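Local coordinates for protein SusD homolog (Bacteroides thetaiotaomicron, PDB 4MRU) that probably binds glycans, perhaps mucin O-glycans, as a SusD-like outer-membrane lipoprotein with a TPR-like fold, at residues A[295-299]-A[443-449]. Residues are numbered along the deposited sequence; the frame is centred on the assembly and turned at random.
Sequences RIGIN and LPVVVNK. With EDO (1,2-ethanediol), chain K.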
loop_
_atom_site.group_PDB
_atom_site.type_symbol
_atom_site.label_atom_id
_atom_site.label_comp_id
_atom_site.label_asym_id
_atom_site.label_seq_id
_atom_site.Cartn_x
_atom_site.Cartn_y
_atom_site.Cartn_z
ATOM N N ARG A 295 -16.923 -11.757 -1.626
ATOM C CA ARG A 295 -16.317 -12.115 -0.345
ATOM C C ARG A 295 -14.887 -12.565 -0.575
ATOM O O ARG A 295 -14.634 -13.401 -1.411
ATOM C CB ARG A 295 -17.103 -13.202 0.366
ATOM C CG ARG A 295 -16.656 -13.504 1.804
ATOM C CD ARG A 295 -17.089 -12.418 2.794
ATOM N NE ARG A 295 -16.633 -12.784 4.092
ATOM C CZ ARG A 295 -17.319 -13.532 4.940
ATOM N NH1 ARG A 295 -18.571 -13.969 4.648
ATOM N NH2 ARG A 295 -16.761 -13.853 6.090
ATOM N N ILE A 296 -13.956 -12.021 0.188
ATOM C CA ILE A 296 -12.545 -12.428 0.076
ATOM C C ILE A 296 -12.231 -13.599 1.004
ATOM O O ILE A 296 -12.567 -13.555 2.170
ATOM C CB ILE A 296 -11.603 -11.250 0.385
ATOM C CG1 ILE A 296 -11.810 -10.176 -0.670
ATOM C CG2 ILE A 296 -10.140 -11.700 0.437
ATOM C CD1 ILE A 296 -11.195 -8.856 -0.321
ATOM N N GLY A 297 -11.579 -14.615 0.452
ATOM C CA GLY A 297 -11.240 -15.835 1.197
ATOM C C GLY A 297 -12.285 -16.945 1.190
ATOM O O GLY A 297 -12.755 -17.387 2.244
ATOM N N ILE A 298 -12.601 -17.414 -0.008
ATOM C CA ILE A 298 -13.619 -18.368 -0.246
ATOM C C ILE A 298 -13.151 -19.362 -1.312
ATOM O O ILE A 298 -12.186 -19.087 -1.982
ATOM C CB ILE A 298 -14.879 -17.689 -0.791
ATOM C CG1 ILE A 298 -14.578 -16.971 -2.104
ATOM C CG2 ILE A 298 -15.470 -16.724 0.255
ATOM C CD1 ILE A 298 -15.799 -16.511 -2.873
ATOM N N ASN A 299 -13.874 -20.479 -1.448
ATOM C CA ASN A 299 -13.763 -21.395 -2.578
ATOM C C ASN A 299 -15.155 -21.491 -3.184
ATOM O O ASN A 299 -15.959 -22.302 -2.767
ATOM C CB ASN A 299 -13.244 -22.777 -2.154
ATOM C CG ASN A 299 -11.790 -22.783 -1.632
ATOM O OD1 ASN A 299 -11.410 -23.695 -0.908
ATOM N ND2 ASN A 299 -10.999 -21.855 -2.041
ATOM N N LEU A 443 -13.797 -7.943 6.903
ATOM C CA LEU A 443 -14.510 -9.171 7.047
ATOM C C LEU A 443 -13.539 -10.337 7.114
ATOM O O LEU A 443 -12.578 -10.416 6.308
ATOM C CB LEU A 443 -15.474 -9.372 5.863
ATOM C CG LEU A 443 -16.591 -8.342 5.692
ATOM C CD1 LEU A 443 -17.453 -8.648 4.472
ATOM C CD2 LEU A 443 -17.472 -8.312 6.915
ATOM N N PRO A 444 -13.819 -11.290 8.003
ATOM C CA PRO A 444 -12.896 -12.431 8.100
ATOM C C PRO A 444 -13.008 -13.328 6.866
ATOM O O PRO A 444 -14.051 -13.375 6.232
ATOM C CB PRO A 444 -13.368 -13.158 9.358
ATOM C CG PRO A 444 -14.828 -12.864 9.429
ATOM C CD PRO A 444 -14.935 -11.410 8.953
ATOM N N VAL A 445 -11.931 -14.032 6.531
ATOM C CA VAL A 445 -11.997 -15.020 5.479
ATOM C C VAL A 445 -12.963 -16.139 5.924
ATOM O O VAL A 445 -13.162 -16.373 7.121
ATOM C CB VAL A 445 -10.630 -15.634 5.092
ATOM C CG1 VAL A 445 -9.667 -14.551 4.642
ATOM C CG2 VAL A 445 -10.041 -16.433 6.256
ATOM N N VAL A 446 -13.533 -16.830 4.941
ATOM C CA VAL A 446 -14.327 -18.011 5.209
ATOM C C VAL A 446 -13.475 -19.277 5.310
ATOM O O VAL A 446 -13.582 -20.045 6.254
ATOM C CB VAL A 446 -15.392 -18.162 4.109
ATOM C CG1 VAL A 446 -16.204 -19.405 4.368
ATOM C CG2 VAL A 446 -16.247 -16.888 4.074
ATOM N N VAL A 447 -12.644 -19.483 4.295
ATOM C CA VAL A 447 -11.767 -20.605 4.213
ATOM C C VAL A 447 -10.362 -20.176 4.633
ATOM O O VAL A 447 -9.664 -19.459 3.903
ATOM C CB VAL A 447 -11.750 -21.150 2.784
ATOM C CG1 VAL A 447 -10.879 -22.390 2.711
ATOM C CG2 VAL A 447 -13.161 -21.516 2.318
ATOM N N ASN A 448 -9.984 -20.550 5.855
ATOM C CA ASN A 448 -8.659 -20.216 6.393
ATOM C C ASN A 448 -7.802 -21.418 6.276
ATOM O O ASN A 448 -7.847 -22.315 7.139
ATOM C CB ASN A 448 -8.718 -19.726 7.860
ATOM C CG ASN A 448 -7.349 -19.419 8.400
ATOM O OD1 ASN A 448 -6.306 -19.768 7.775
ATOM N ND2 ASN A 448 -7.310 -18.843 9.608
ATOM N N LYS A 449 -7.028 -21.471 5.194
ATOM C CA LYS A 449 -6.129 -22.588 4.953
ATOM C C LYS A 449 -4.717 -22.200 5.294
ATOM O O LYS A 449 -3.780 -22.889 4.889
ATOM C CB LYS A 449 -6.237 -23.052 3.494
ATOM C CG LYS A 449 -7.516 -23.808 3.154
ATOM C CD LYS A 449 -7.677 -23.854 1.628
ATOM C CE LYS A 449 -8.643 -24.947 1.164
ATOM N NZ LYS A 449 -8.856 -24.913 -0.326
HETATM C C1 EDO K . -19.436 -18.206 6.090
HETATM O O1 EDO K . -19.133 -17.808 7.466
HETATM C C2 EDO K . -20.408 -17.300 5.295
HETATM O O2 EDO K . -20.555 -15.941 5.805
HETATM O O HOH W 1 -14.037 -11.773 3.723
HETATM O O HOH W 2 -8.269 -21.795 -1.423
#
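The R295 guanidinium lies with one face under V446, whose CG2 methyl sits over its centre, 3.6 Å from R295 CZ. Round its edge come the carbonyl of P444, a water and a bound ethanediol, the last probably from the crystallisation liquor. R295 NH2 gives P444 O a fairly straight bond of 2.8 Å (N-H...O 159°), while NE reaches the same oxygen weakly and is better served by the water, which also lies near I296 O and P444 O. With CG anti to the backbone N (chi1 -172°) and a bend at chi2, the arginine chain crosses L443 and V446 at about a right angle and brings its flat end to the P444 carbonyl.

Further along, G297 O takes two backbone bonds, from V446 N and V447 N, each 2.9 Å. The one from V447 is nearly linear (173°), the one from V446 clearly bent. G297, without a side chain, lets V445 CB come within 3.9 Å of its CA. Beside this pair of bonds, I298 CG2 meets V446 CG2, and V447 CG2 packs against the I298 backbone.

At the far end the N299 and K449 side chains come from opposite directions, and K449 NZ donates to N299 OD1 at 2.9 Å, well off the line of the C=O bond; N299 ND2 holds a second water that K449 NZ touches weakly.

This is loop-to-loop packing, away from the annotated magnesium site. The first segment runs between strand 289-290 and helix 304-309, the second between helices 427-437 and 466-471. Y388 O takes a further bond from R295 NH1, and K68 binds I298 O. At the R295 end helix 262-270 lies against I296 and L443, and D263 OD2 accepts a bond from L443 N.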